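Local coordinates for putative uncharacterized protein (Mycobacterium abscessus, PDB 3RR6) that is of unconfirmed function but belongs to the fumarylacetoacetate hydrolase family and is probably a metal-binding isomerase or acetylpyruvate hydrolase, at residues S65-A69 with V220-L224; N73-A78 with R202-H208; P105-S111 with H168-P173; K130-A134 with V214-S218. All blocks are in the same frame, centred on the assembly; numbering follows the deposited sequence. Where two conformers were deposited one is given.

Contact 1 (S65-A69 with V220-L224); sequences SKVVA and VMTLL
Lys-66 and Met-221 run past each other in opposite directions, and the contact is built on that overlap. The thioether of Met-221 lies against the far part of the lysine chain, its SD 3.6 Å from CE of Lys-66, and SD also lies 3.9 Å from the CG2 branch of Val-68. A bend at the last side-chain torsion of Lys-66 (chi4 -61°) turns the ammonium group off the line of its otherwise extended chain and onto the backbone of the other segment. There NZ donates to the carbonyl O of Thr-222 at 2.9 Å, lying in the carbonyl plane with a C=O...N angle of 153°. The same nitrogen forms a salt bridge with Asp-227, so the ammonium group has both a peptide oxygen and a carboxylate as partners. Within the fumarylacetoacetate hydrolase fold, strand 67-70 pairs in parallel with strand 228-230, and segment 220-224 takes in the end of helix 210-220 and the first part of the link toward that second strand. CD2 of Leu-223 approaches CE of Lys-66 more loosely, at 4.2 Å. On the exposed side CD1 of Leu-224 meets OG of Ser-65 at 3.8 Å; that hydroxyl is hydrogen-bonded to Asp-227, which therefore holds both polar side chains of segment 65-69.

Contact 2 (N73-A78 with R202-H208); sequences NYAAHA and RTSLLLH. With EDO (1,2-ethanediol), chain O; EDO (1,2-ethanediol), chain M.
ND2 of Asn-73 is gripped by two carbonyls: it donates to O of His-208 at 3.0 Å, on a lone pair and close to the amide plane, and also to O of Thr-231. At the other end of the amide, OD1 of Asn-73 accepts from N of His-208 at 2.9 Å. The two bonds to His-208 fix the rotation of the amide. With CG anti to the backbone N (chi1 -159°), the amide reaches past Leu-206 to His-208, whose imidazole turns the CD2 edge toward OD1 while its NE2 is hydrogen-bonded to the backbone O of Glu-87.

The backbones are joined alongside. N of Leu-207 donates to O of Asn-73 from well above the carbonyl plane, whereas N of Ala-75 bonds to O of Leu-205 at 2.8 Å within the plane; together they enclose a single beta bridge between Tyr-74 and Leu-206. Over one face of the Tyr-74 ring sits CD2 of Leu-206, a CH-pi contact 3.9 Å from the centroid and displaced toward the rim. The carbonyl of Arg-202 comes at the ring's edge. Leu-205 fills the other end, its CD2 3.6 Å from CA of Ala-78, and CD2 of Leu-207 packs on the methyl of Ala-75.

An ethanediol, probably from the crystallisation liquor, accepts from N of Tyr-74. The contact thus joins the loop between strands 67-70 and 91-94 to the connection, with its 3-10 turn at 203-205, that runs from strand 196-202 to helix 210-220.

Contact 3 (P105-S111 with H168-P173); sequences PIQLPPS and HDTFCP. With EDO (1,2-ethanediol), chain E.
Thr-170 faces segment 105-111 with its hydroxyl, which sits between the backbone N and the carbonyl carbon (chi1 82°) and is used twice. OG1 of Thr-170 accepts from N of Gln-107 at 2.9 Å, and it donates to O of Asp-169 at 2.6 Å, in the carbonyl plane and on a lone pair. With one hydrogen bond donated and one accepted, the rotation of the hydroxyl is set. A bridging water donates to O of Gln-107 and to O of Asp-169, linking the two segments a second time, here through backbone carbonyls.

Pro-109, just beyond strand 106-107, packs on two rings. CG of Pro-109 stands over one face of the His-168 imidazole, 3.7 Å from its centroid, in a CH-pi contact offset toward the rim. CD of Pro-109 meets CZ of Phe-171 at 3.5 Å. His-168 has CG anti to its carbonyl carbon (chi1 -63°), which lays the imidazole against Pro-109 while CB covers the centre of a Phe-171 face. O of Gln-107 comes near the plane of the phenyl ring at its edge. The imidazole is further positioned by a bond from NE2 to His-155. Nearer the strands, buried Ile-106 crosses Pro-173 at about a right angle, CG1 and CD1 both touching its CG.

Residues His-168 to Phe-171 form a type II beta turn, with Thr-170 at its third position (phi 78°) and a bond from N of Phe-171 to O of His-168. The turn leads into strand 172-179 and lies against strand 106-107, an outermost strand, within this chain, of a mixed sheet in this fumarylacetoacetate hydrolase-type domain.

Contact 4 (K130-A134 with V214-S218); sequences KDVPA and VEWVS. With EDO (1,2-ethanediol), chain I.
Loop 130-134 runs beside the last turns of helix 210-220, its backbone nearest at Lys-130 with Ser-218 (CA atoms 4.9 Å apart) and at Ala-134 with Glu-215 (CA atoms 5.1 Å apart). Three backbone amides of the loop, those of Asp-131, Val-132 and Ala-134, find acceptors on the helix. N of Asp-131 bonds to O of Ser-218 at 2.9 Å along a nearly straight N-H line (174°), although it stands far above that carbonyl's plane. Next, N of Val-132 bonds to OG of Ser-218 at 3.0 Å. The serine hydroxyl lies between its own backbone N and carbonyl carbon (chi1 74°), which points it back down the helix to donate to O of Val-214 at 2.8 Å. O of Val-214 also takes the regular helical bond from N of Ser-218, the two donors arriving from opposite faces of its plane.

At the far end Glu-215 extends along the loop past O of Val-132 to reach N of Ala-134, where OE1 accepts at 2.9 Å through its anti lone pair. A water donates both to O of Val-132 and to O of Glu-215. Apolar packing is slight: CB of Val-132 meets CG1 of Val-214 at 4.2 Å, and the methylenes of Lys-130 pass O of Ser-218, CD lying 3.2 Å from it.

The chemistry is therefore that of a loop without regular structure, three of whose amides find acceptors on a helix. Ser-218, buried, relays a bond by accepting from the loop amide of Val-132 and donating to O of Val-214 in its own helix, while the carboxylate of Glu-215 probably gains some stabilisation from the amide it meets.

In the fold
Helix 210-220 ties three of the contacts together: contact 2 holds the loop leading into it, contact 4 the loop along its side, and contact 1 the link leaving it. Contacts 1 and 4 are the closest pair, with centres 11 Å apart; the chain of Lys-130 packs on Met-221 and Thr-222, and Val-217 on Leu-223. Contact 2 is about 20 Å from contact 4 between centres and touches neither it nor contact 3. Contact 3 lies across the chain's centre from contact 4, 30 Å away between centres, yet reaches contact 1 where Val-67 packs on Cys-172. All four fall within the hydrolase family region; none includes a metal or substrate, which leaves their relation to the presumed active site open.

Contact 1 (S65-A69 with V220-L224)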
loop_
_atom_site.group_PDB
_atom_site.type_symbol
_atom_site.label_atom_id
_atom_site.label_comp_id
_atom_site.label_asym_id
_atom_site.label_seq_id
_atom_site.Cartn_x
_atom_site.Cartn_y
_atom_site.Cartn_z
ATOM N N SER A 65 -10.912 -5.922 -2.928
ATOM C CA SER A 65 -11.240 -7.071 -3.781
ATOM C C SER A 65 -10.002 -7.570 -4.524
ATOM O O SER A 65 -9.858 -8.768 -4.751
ATOM C CB SER A 65 -12.389 -6.769 -4.746
ATOM O OG SER A 65 -11.957 -6.169 -5.948
ATOM N N LYS A 66 -9.104 -6.654 -4.881
ATOM C CA LYS A 66 -7.851 -6.994 -5.530
ATOM C C LYS A 66 -6.827 -5.918 -5.229
ATOM O O LYS A 66 -7.196 -4.796 -4.856
ATOM C CB LYS A 66 -8.023 -7.163 -7.043
ATOM C CG LYS A 66 -8.537 -5.932 -7.788
ATOM C CD LYS A 66 -8.697 -6.230 -9.280
ATOM C CE LYS A 66 -9.474 -5.169 -10.054
ATOM N NZ LYS A 66 -10.881 -4.976 -9.592
ATOM N N VAL A 67 -5.561 -6.295 -5.366
ATOM C CA VAL A 67 -4.428 -5.383 -5.270
ATOM C C VAL A 67 -3.741 -5.409 -6.632
ATOM O O VAL A 67 -3.315 -6.467 -7.106
ATOM C CB VAL A 67 -3.413 -5.802 -4.177
ATOM C CG1 VAL A 67 -2.217 -4.861 -4.161
ATOM C CG2 VAL A 67 -4.097 -5.876 -2.804
ATOM N N VAL A 68 -3.668 -4.254 -7.280
ATOM C CA VAL A 68 -2.935 -4.116 -8.528
ATOM C C VAL A 68 -1.659 -3.373 -8.169
ATOM O O VAL A 68 -1.657 -2.542 -7.261
ATOM C CB VAL A 68 -3.766 -3.345 -9.582
ATOM C CG1 VAL A 68 -3.034 -3.284 -10.925
ATOM C CG2 VAL A 68 -5.139 -3.991 -9.753
ATOM N N ALA A 69 -0.560 -3.710 -8.828
ATOM C CA ALA A 69 0.727 -3.103 -8.510
ATOM C C ALA A 69 1.506 -2.763 -9.768
ATOM O O ALA A 69 1.417 -3.459 -10.781
ATOM C CB ALA A 69 1.551 -4.023 -7.615
ATOM N N VAL A 220 -7.852 -1.072 -18.416
ATOM C CA VAL A 220 -7.805 -2.542 -18.486
ATOM C C VAL A 220 -8.989 -3.171 -17.769
ATOM O O VAL A 220 -9.726 -3.950 -18.363
ATOM C CB VAL A 220 -6.513 -3.093 -17.857
ATOM C CG1 VAL A 220 -6.453 -4.615 -17.978
ATOM C CG2 VAL A 220 -5.291 -2.496 -18.524
ATOM N N MET A 221 -9.171 -2.824 -16.496
ATOM C CA MET A 221 -10.102 -3.541 -15.620
ATOM C C MET A 221 -10.946 -2.581 -14.803
ATOM O O MET A 221 -10.474 -1.517 -14.376
ATOM C CB MET A 221 -9.340 -4.482 -14.680
ATOM C CG MET A 221 -8.315 -3.805 -13.794
ATOM S SD MET A 221 -7.254 -4.992 -12.929
ATOM C CE MET A 221 -6.191 -5.535 -14.277
ATOM N N THR A 222 -12.192 -2.974 -14.572
ATOM C CA THR A 222 -13.051 -2.268 -13.632
ATOM C C THR A 222 -12.422 -2.293 -12.236
ATOM O O THR A 222 -11.907 -3.321 -11.777
ATOM C CB THR A 222 -14.447 -2.894 -13.592
ATOM O OG1 THR A 222 -15.117 -2.653 -14.835
ATOM C CG2 THR A 222 -15.284 -2.307 -12.457
ATOM N N LEU A 223 -12.453 -1.137 -11.573
ATOM C CA LEU A 223 -11.977 -1.000 -10.202
ATOM C C LEU A 223 -13.188 -0.821 -9.289
ATOM O O LEU A 223 -14.168 -0.167 -9.655
ATOM C CB LEU A 223 -11.035 0.187 -10.079
ATOM C CG LEU A 223 -9.710 0.042 -10.841
ATOM C CD1 LEU A 223 -8.956 1.363 -10.888
ATOM C CD2 LEU A 223 -8.856 -1.060 -10.209
ATOM N N LEU A 224 -13.127 -1.437 -8.117
ATOM C CA LEU A 224 -14.229 -1.408 -7.152
ATOM C C LEU A 224 -13.796 -0.624 -5.910
ATOM O O LEU A 224 -12.609 -0.559 -5.609
ATOM C CB LEU A 224 -14.606 -2.838 -6.775
ATOM C CG LEU A 224 -15.041 -3.709 -7.962
ATOM C CD1 LEU A 224 -15.219 -5.167 -7.546
ATOM C CD2 LEU A 224 -16.306 -3.144 -8.615
#

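Contact 2 (N73-A78 with R202-H208)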
loop_
_atom_site.group_PDB
_atom_site.type_symbol
_atom_site.label_atom_id
_atom_site.label_comp_id
_atom_site.label_asym_id
_atom_site.label_seq_id
_atom_site.Cartn_x
_atom_site.Cartn_y
_atom_site.Cartn_z
ATOM N N ASN A 73 8.844 2.110 -11.576
ATOM C CA ASN A 73 8.089 3.386 -11.675
ATOM C C ASN A 73 8.668 4.630 -10.988
ATOM O O ASN A 73 7.958 5.625 -10.821
ATOM C CB ASN A 73 6.610 3.221 -11.249
ATOM C CG ASN A 73 5.709 4.318 -11.807
ATOM O OD1 ASN A 73 5.907 4.771 -12.940
ATOM N ND2 ASN A 73 4.711 4.737 -11.019
ATOM N N TYR A 74 9.944 4.584 -10.611
ATOM C CA TYR A 74 10.629 5.757 -10.070
ATOM C C TYR A 74 11.822 6.167 -10.918
ATOM O O TYR A 74 12.647 5.325 -11.305
ATOM C CB TYR A 74 11.132 5.478 -8.652
ATOM C CG TYR A 74 10.092 5.658 -7.578
ATOM C CD1 TYR A 74 9.142 4.679 -7.331
ATOM C CD2 TYR A 74 10.055 6.816 -6.815
ATOM C CE1 TYR A 74 8.186 4.848 -6.344
ATOM C CE2 TYR A 74 9.108 6.999 -5.828
ATOM C CZ TYR A 74 8.176 6.009 -5.591
ATOM O OH TYR A 74 7.226 6.177 -4.621
ATOM N N ALA A 75 11.935 7.469 -11.161
ATOM C CA ALA A 75 13.160 8.045 -11.706
ATOM C C ALA A 75 14.235 8.041 -10.626
ATOM O O ALA A 75 13.935 8.169 -9.442
ATOM C CB ALA A 75 12.904 9.475 -12.176
ATOM N N ALA A 76 15.490 7.921 -11.049
ATOM C CA ALA A 76 16.632 7.972 -10.126
ATOM C C ALA A 76 16.858 9.351 -9.498
ATOM O O ALA A 76 17.303 9.448 -8.350
ATOM C CB ALA A 76 17.891 7.513 -10.846
ATOM N N HIS A 77 16.552 10.412 -10.242
ATOM C CA HIS A 77 16.863 11.781 -9.837
ATOM C C HIS A 77 15.910 12.736 -10.546
ATOM O O HIS A 77 15.404 12.419 -11.624
ATOM C CB HIS A 77 18.327 12.092 -10.206
ATOM C CG HIS A 77 18.850 13.395 -9.671
ATOM N ND1 HIS A 77 18.700 14.589 -10.343
ATOM C CD2 HIS A 77 19.566 13.680 -8.557
ATOM C CE1 HIS A 77 19.277 15.557 -9.654
ATOM N NE2 HIS A 77 19.812 15.032 -8.566
ATOM N N ALA A 78 15.670 13.897 -9.941
ATOM C CA ALA A 78 14.756 14.899 -10.490
ATOM C C ALA A 78 15.125 15.344 -11.914
ATOM O O ALA A 78 14.252 15.744 -12.682
ATOM C CB ALA A 78 14.678 16.111 -9.557
ATOM N N ARG A 202 11.198 10.294 -3.245
ATOM C CA ARG A 202 10.022 11.143 -3.133
ATOM C C ARG A 202 9.061 10.784 -4.261
ATOM O O ARG A 202 9.486 10.421 -5.358
ATOM C CB ARG A 202 10.402 12.625 -3.208
ATOM C CG ARG A 202 11.401 13.088 -2.144
ATOM C CD ARG A 202 11.530 14.609 -2.117
ATOM N NE ARG A 202 10.310 15.218 -1.602
ATOM C CZ ARG A 202 9.989 15.314 -0.314
ATOM N NH1 ARG A 202 10.817 14.876 0.633
ATOM N NH2 ARG A 202 8.830 15.862 0.031
ATOM N N THR A 203 7.768 10.893 -3.991
ATOM C CA THR A 203 6.765 10.506 -4.986
ATOM C C THR A 203 6.709 11.473 -6.179
ATOM O O THR A 203 6.043 11.199 -7.172
ATOM C CB THR A 203 5.360 10.371 -4.357
ATOM O OG1 THR A 203 4.950 11.633 -3.822
ATOM C CG2 THR A 203 5.340 9.310 -3.246
ATOM N N SER A 204 7.407 12.601 -6.087
ATOM C CA SER A 204 7.618 13.479 -7.237
ATOM C C SER A 204 8.500 12.853 -8.316
ATOM O O SER A 204 8.564 13.378 -9.441
ATOM C CB SER A 204 8.203 14.823 -6.785
ATOM O OG SER A 204 9.283 14.643 -5.885
ATOM N N LEU A 205 9.169 11.741 -7.986
ATOM C CA LEU A 205 9.929 10.976 -8.966
ATOM C C LEU A 205 9.145 9.804 -9.589
ATOM O O LEU A 205 9.719 9.003 -10.322
ATOM C CB LEU A 205 11.258 10.496 -8.343
ATOM C CG LEU A 205 12.159 11.646 -7.866
ATOM C CD1 LEU A 205 13.462 11.104 -7.294
ATOM C CD2 LEU A 205 12.439 12.637 -8.991
ATOM N N LEU A 206 7.838 9.695 -9.330
ATOM C CA LEU A 206 7.031 8.681 -10.038
ATOM C C LEU A 206 7.047 8.956 -11.543
ATOM O O LEU A 206 6.782 10.093 -11.982
ATOM C CB LEU A 206 5.588 8.675 -9.529
ATOM C CG LEU A 206 5.334 8.104 -8.138
ATOM C CD1 LEU A 206 3.888 8.358 -7.719
ATOM C CD2 LEU A 206 5.623 6.617 -8.089
ATOM N N LEU A 207 7.374 7.936 -12.334
ATOM C CA LEU A 207 7.439 8.096 -13.794
ATOM C C LEU A 207 6.032 8.269 -14.374
ATOM O O LEU A 207 5.780 9.168 -15.190
ATOM C CB LEU A 207 8.150 6.901 -14.437
ATOM C CG LEU A 207 9.641 6.797 -14.081
ATOM C CD1 LEU A 207 10.206 5.459 -14.526
ATOM C CD2 LEU A 207 10.430 7.946 -14.681
ATOM N N HIS A 208 5.137 7.386 -13.945
ATOM C CA HIS A 208 3.701 7.520 -14.161
ATOM C C HIS A 208 3.105 7.937 -12.827
ATOM O O HIS A 208 3.180 7.193 -11.841
ATOM C CB HIS A 208 3.107 6.200 -14.642
ATOM C CG HIS A 208 3.762 5.668 -15.870
ATOM N ND1 HIS A 208 3.451 6.121 -17.132
ATOM C CD2 HIS A 208 4.744 4.749 -16.027
ATOM C CE1 HIS A 208 4.201 5.486 -18.015
ATOM N NE2 HIS A 208 4.992 4.650 -17.373
HETATM C C1 EDO O . 12.755 2.199 -9.129
HETATM O O1 EDO O . 11.447 2.173 -9.720
HETATM C C2 EDO O . 13.785 1.696 -10.119
HETATM O O2 EDO O . 13.663 0.280 -10.289
HETATM C C1 EDO M . 9.413 11.433 -16.884
HETATM O O1 EDO M . 10.309 10.667 -17.699
HETATM C C2 EDO M . 8.238 10.552 -16.484
HETATM O O2 EDO M . 7.042 11.318 -16.312
#

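Contact 3 (P105-S111 with H168-P173)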
loop_
_atom_site.group_PDB
_atom_site.type_symbol
_atom_site.label_atom_id
_atom_site.label_comp_id
_atom_site.label_asym_id
_atom_site.label_seq_id
_atom_site.Cartn_x
_atom_site.Cartn_y
_atom_site.Cartn_z
ATOM N N PRO A 105 3.367 -10.560 11.438
ATOM C CA PRO A 105 4.596 -10.965 10.764
ATOM C C PRO A 105 4.424 -11.281 9.280
ATOM O O PRO A 105 3.443 -11.899 8.866
ATOM C CB PRO A 105 5.041 -12.216 11.537
ATOM C CG PRO A 105 3.849 -12.697 12.237
ATOM C CD PRO A 105 2.941 -11.531 12.458
ATOM N N ILE A 106 5.389 -10.828 8.497
ATOM C CA ILE A 106 5.617 -11.350 7.163
ATOM C C ILE A 106 6.213 -12.740 7.342
ATOM O O ILE A 106 7.277 -12.893 7.959
ATOM C CB ILE A 106 6.569 -10.433 6.364
ATOM C CG1 ILE A 106 5.955 -9.048 6.158
ATOM C CG2 ILE A 106 6.919 -11.071 5.017
ATOM C CD1 ILE A 106 6.985 -8.004 5.827
ATOM N N GLN A 107 5.518 -13.753 6.838
ATOM C CA GLN A 107 5.931 -15.149 6.999
ATOM C C GLN A 107 6.678 -15.617 5.764
ATOM O O GLN A 107 6.088 -15.761 4.682
ATOM C CB GLN A 107 4.716 -16.050 7.240
ATOM C CG GLN A 107 3.988 -15.796 8.551
ATOM C CD GLN A 107 4.737 -16.304 9.770
ATOM O OE1 GLN A 107 5.779 -16.958 9.660
ATOM N NE2 GLN A 107 4.212 -15.992 10.946
ATOM N N LEU A 108 7.980 -15.856 5.908
ATOM C CA LEU A 108 8.782 -16.286 4.777
ATOM C C LEU A 108 8.487 -17.752 4.462
ATOM O O LEU A 108 8.644 -18.611 5.333
ATOM C CB LEU A 108 10.270 -16.076 5.053
ATOM C CG LEU A 108 10.696 -14.646 5.397
ATOM C CD1 LEU A 108 12.217 -14.590 5.533
ATOM C CD2 LEU A 108 10.201 -13.643 4.347
ATOM N N PRO A 109 8.051 -18.037 3.226
ATOM C CA PRO A 109 7.678 -19.393 2.828
ATOM C C PRO A 109 8.853 -20.351 2.824
ATOM O O PRO A 109 9.946 -19.958 2.447
ATOM C CB PRO A 109 7.184 -19.202 1.383
ATOM C CG PRO A 109 6.864 -17.829 1.260
ATOM C CD PRO A 109 7.782 -17.080 2.139
ATOM N N PRO A 110 8.632 -21.619 3.215
ATOM C CA PRO A 110 9.740 -22.568 3.149
ATOM C C PRO A 110 10.285 -22.780 1.736
ATOM O O PRO A 110 11.442 -23.171 1.589
ATOM C CB PRO A 110 9.148 -23.875 3.701
ATOM C CG PRO A 110 7.724 -23.667 3.861
ATOM C CD PRO A 110 7.388 -22.221 3.720
ATOM N N SER A 111 9.471 -22.510 0.718
ATOM C CA SER A 111 9.903 -22.655 -0.665
ATOM C C SER A 111 10.657 -21.439 -1.216
ATOM O O SER A 111 11.166 -21.500 -2.337
ATOM C CB SER A 111 8.706 -22.951 -1.568
ATOM O OG SER A 111 7.800 -21.862 -1.609
ATOM N N HIS A 168 2.260 -14.852 -2.124
ATOM C CA HIS A 168 2.236 -15.630 -0.892
ATOM C C HIS A 168 1.430 -14.909 0.189
ATOM O O HIS A 168 1.421 -13.679 0.260
ATOM C CB HIS A 168 3.661 -15.885 -0.389
ATOM C CG HIS A 168 4.493 -16.699 -1.327
ATOM N ND1 HIS A 168 4.436 -18.074 -1.374
ATOM C CD2 HIS A 168 5.415 -16.327 -2.249
ATOM C CE1 HIS A 168 5.276 -18.513 -2.295
ATOM N NE2 HIS A 168 5.883 -17.474 -2.841
ATOM N N ASP A 169 0.716 -15.664 1.015
ATOM C CA ASP A 169 0.046 -15.069 2.162
ATOM C C ASP A 169 1.076 -14.221 2.940
ATOM O O ASP A 169 2.242 -14.614 3.079
ATOM C CB ASP A 169 -0.542 -16.141 3.084
ATOM C CG ASP A 169 -1.814 -16.805 2.550
ATOM O OD1 ASP A 169 -2.273 -16.545 1.420
ATOM O OD2 ASP A 169 -2.374 -17.623 3.322
ATOM N N THR A 170 0.617 -13.064 3.414
ATOM C CA THR A 170 1.404 -12.060 4.163
ATOM C C THR A 170 2.322 -11.172 3.329
ATOM O O THR A 170 2.960 -10.278 3.885
ATOM C CB THR A 170 2.218 -12.645 5.370
ATOM O OG1 THR A 170 3.454 -13.232 4.921
ATOM C CG2 THR A 170 1.405 -13.644 6.162
ATOM N N PHE A 171 2.372 -11.365 2.014
ATOM C CA PHE A 171 3.271 -10.555 1.175
ATOM C C PHE A 171 2.722 -9.178 0.756
ATOM O O PHE A 171 3.340 -8.507 -0.062
ATOM C CB PHE A 171 3.744 -11.352 -0.051
ATOM C CG PHE A 171 4.909 -12.281 0.222
ATOM C CD1 PHE A 171 5.180 -12.791 1.492
ATOM C CD2 PHE A 171 5.741 -12.645 -0.823
ATOM C CE1 PHE A 171 6.261 -13.636 1.700
ATOM C CE2 PHE A 171 6.818 -13.486 -0.615
ATOM C CZ PHE A 171 7.075 -13.984 0.641
ATOM N N CYS A 172 1.602 -8.746 1.334
ATOM C CA CYS A 172 1.122 -7.367 1.135
ATOM C C CYS A 172 0.759 -6.649 2.437
ATOM O O CYS A 172 -0.415 -6.347 2.683
ATOM C CB CYS A 172 -0.060 -7.337 0.160
ATOM S SG CYS A 172 -0.308 -5.676 -0.554
ATOM N N PRO A 173 1.773 -6.320 3.259
ATOM C CA PRO A 173 1.505 -5.365 4.330
ATOM C C PRO A 173 0.842 -4.100 3.798
ATOM O O PRO A 173 1.259 -3.562 2.763
ATOM C CB PRO A 173 2.901 -5.056 4.883
ATOM C CG PRO A 173 3.701 -6.294 4.574
ATOM C CD PRO A 173 3.162 -6.816 3.286
HETATM C C1 EDO E . 4.947 -22.683 -3.535
HETATM O O1 EDO E . 6.012 -21.745 -3.687
HETATM C C2 EDO E . 5.315 -23.973 -4.235
HETATM O O2 EDO E . 6.402 -24.611 -3.537
HETATM O O HOH W 1 3.831 -16.853 3.526
#

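Contact 4 (K130-A134 with V214-S218)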
loop_
_atom_site.group_PDB
_atom_site.type_symbol
_atom_site.label_atom_id
_atom_site.label_comp_id
_atom_site.label_asym_id
_atom_site.label_seq_id
_atom_site.Cartn_x
_atom_site.Cartn_y
_atom_site.Cartn_z
ATOM N N LYS A 130 -14.224 2.743 -14.391
ATOM C CA LYS A 130 -13.660 2.128 -15.588
ATOM C C LYS A 130 -13.359 3.250 -16.582
ATOM O O LYS A 130 -14.124 4.216 -16.677
ATOM C CB LYS A 130 -14.660 1.145 -16.190
ATOM C CG LYS A 130 -14.182 0.390 -17.428
ATOM C CD LYS A 130 -13.175 -0.690 -17.083
ATOM C CE LYS A 130 -12.531 -1.261 -18.332
ATOM N NZ LYS A 130 -13.491 -2.004 -19.172
ATOM N N ASP A 131 -12.261 3.131 -17.323
ATOM C CA ASP A 131 -11.904 4.127 -18.349
ATOM C C ASP A 131 -11.833 5.544 -17.782
ATOM O O ASP A 131 -12.358 6.507 -18.382
ATOM C CB ASP A 131 -12.896 4.082 -19.524
ATOM C CG ASP A 131 -12.895 2.762 -20.245
ATOM O OD1 ASP A 131 -11.821 2.148 -20.370
ATOM O OD2 ASP A 131 -13.980 2.344 -20.718
ATOM N N VAL A 132 -11.183 5.679 -16.633
ATOM C CA VAL A 132 -11.047 6.973 -15.965
ATOM C C VAL A 132 -9.897 7.747 -16.599
ATOM O O VAL A 132 -8.776 7.256 -16.634
ATOM C CB VAL A 132 -10.753 6.789 -14.456
ATOM C CG1 VAL A 132 -10.652 8.139 -13.742
ATOM C CG2 VAL A 132 -11.821 5.929 -13.789
ATOM N N PRO A 133 -10.152 8.973 -17.101
ATOM C CA PRO A 133 -9.023 9.800 -17.529
ATOM C C PRO A 133 -8.210 10.281 -16.326
ATOM O O PRO A 133 -8.760 10.441 -15.235
ATOM C CB PRO A 133 -9.691 10.982 -18.243
ATOM C CG PRO A 133 -11.066 11.028 -17.701
ATOM C CD PRO A 133 -11.440 9.667 -17.220
ATOM N N ALA A 134 -6.911 10.503 -16.520
ATOM C CA ALA A 134 -6.026 10.884 -15.418
ATOM C C ALA A 134 -6.572 12.066 -14.624
ATOM O O ALA A 134 -6.507 12.080 -13.399
ATOM C CB ALA A 134 -4.635 11.180 -15.938
ATOM N N VAL A 214 -3.919 5.330 -12.487
ATOM C CA VAL A 214 -5.366 5.033 -12.477
ATOM C C VAL A 214 -5.903 4.970 -13.905
ATOM O O VAL A 214 -6.702 4.091 -14.240
ATOM C CB VAL A 214 -6.132 6.039 -11.615
ATOM C CG1 VAL A 214 -7.650 5.882 -11.787
ATOM C CG2 VAL A 214 -5.740 5.870 -10.151
ATOM N N GLU A 215 -5.456 5.879 -14.771
ATOM C CA GLU A 215 -5.852 5.825 -16.178
ATOM C C GLU A 215 -5.478 4.496 -16.847
ATOM O O GLU A 215 -6.304 3.872 -17.525
ATOM C CB GLU A 215 -5.265 7.004 -16.966
ATOM C CG GLU A 215 -5.750 7.083 -18.402
ATOM C CD GLU A 215 -5.213 8.279 -19.146
ATOM O OE1 GLU A 215 -5.537 9.418 -18.769
ATOM O OE2 GLU A 215 -4.467 8.077 -20.129
ATOM N N TRP A 216 -4.245 4.050 -16.638
ATOM C CA TRP A 216 -3.787 2.802 -17.248
ATOM C C TRP A 216 -4.554 1.601 -16.704
ATOM O O TRP A 216 -5.075 0.786 -17.481
ATOM C CB TRP A 216 -2.286 2.619 -17.019
ATOM C CG TRP A 216 -1.691 1.420 -17.681
ATOM C CD1 TRP A 216 -1.510 0.180 -17.126
ATOM C CD2 TRP A 216 -1.165 1.341 -19.014
ATOM N NE1 TRP A 216 -0.916 -0.661 -18.037
ATOM C CE2 TRP A 216 -0.685 0.026 -19.199
ATOM C CE3 TRP A 216 -1.043 2.257 -20.064
ATOM C CZ2 TRP A 216 -0.103 -0.395 -20.394
ATOM C CZ3 TRP A 216 -0.467 1.833 -21.247
ATOM C CH2 TRP A 216 -0.006 0.516 -21.402
ATOM N N VAL A 217 -4.612 1.484 -15.382
ATOM C CA VAL A 217 -5.226 0.304 -14.759
ATOM C C VAL A 217 -6.724 0.256 -15.075
ATOM O O VAL A 217 -7.247 -0.793 -15.426
ATOM C CB VAL A 217 -4.979 0.260 -13.260
ATOM C CG1 VAL A 217 -5.758 -0.922 -12.624
ATOM C CG2 VAL A 217 -3.490 0.141 -12.971
ATOM N N SER A 218 -7.412 1.396 -14.964
ATOM C CA SER A 218 -8.860 1.399 -15.192
ATOM C C SER A 218 -9.243 1.264 -16.662
ATOM O O SER A 218 -10.396 0.980 -16.957
ATOM C CB SER A 218 -9.511 2.634 -14.581
ATOM O OG SER A 218 -9.238 3.790 -15.353
HETATM C C1 EDO I . -16.183 5.619 -14.318
HETATM O O1 EDO I . -16.606 4.406 -14.958
HETATM C C2 EDO I . -14.973 6.256 -14.988
HETATM O O2 EDO I . -15.200 6.662 -16.358
HETATM O O HOH W 2 -8.634 4.977 -18.514
#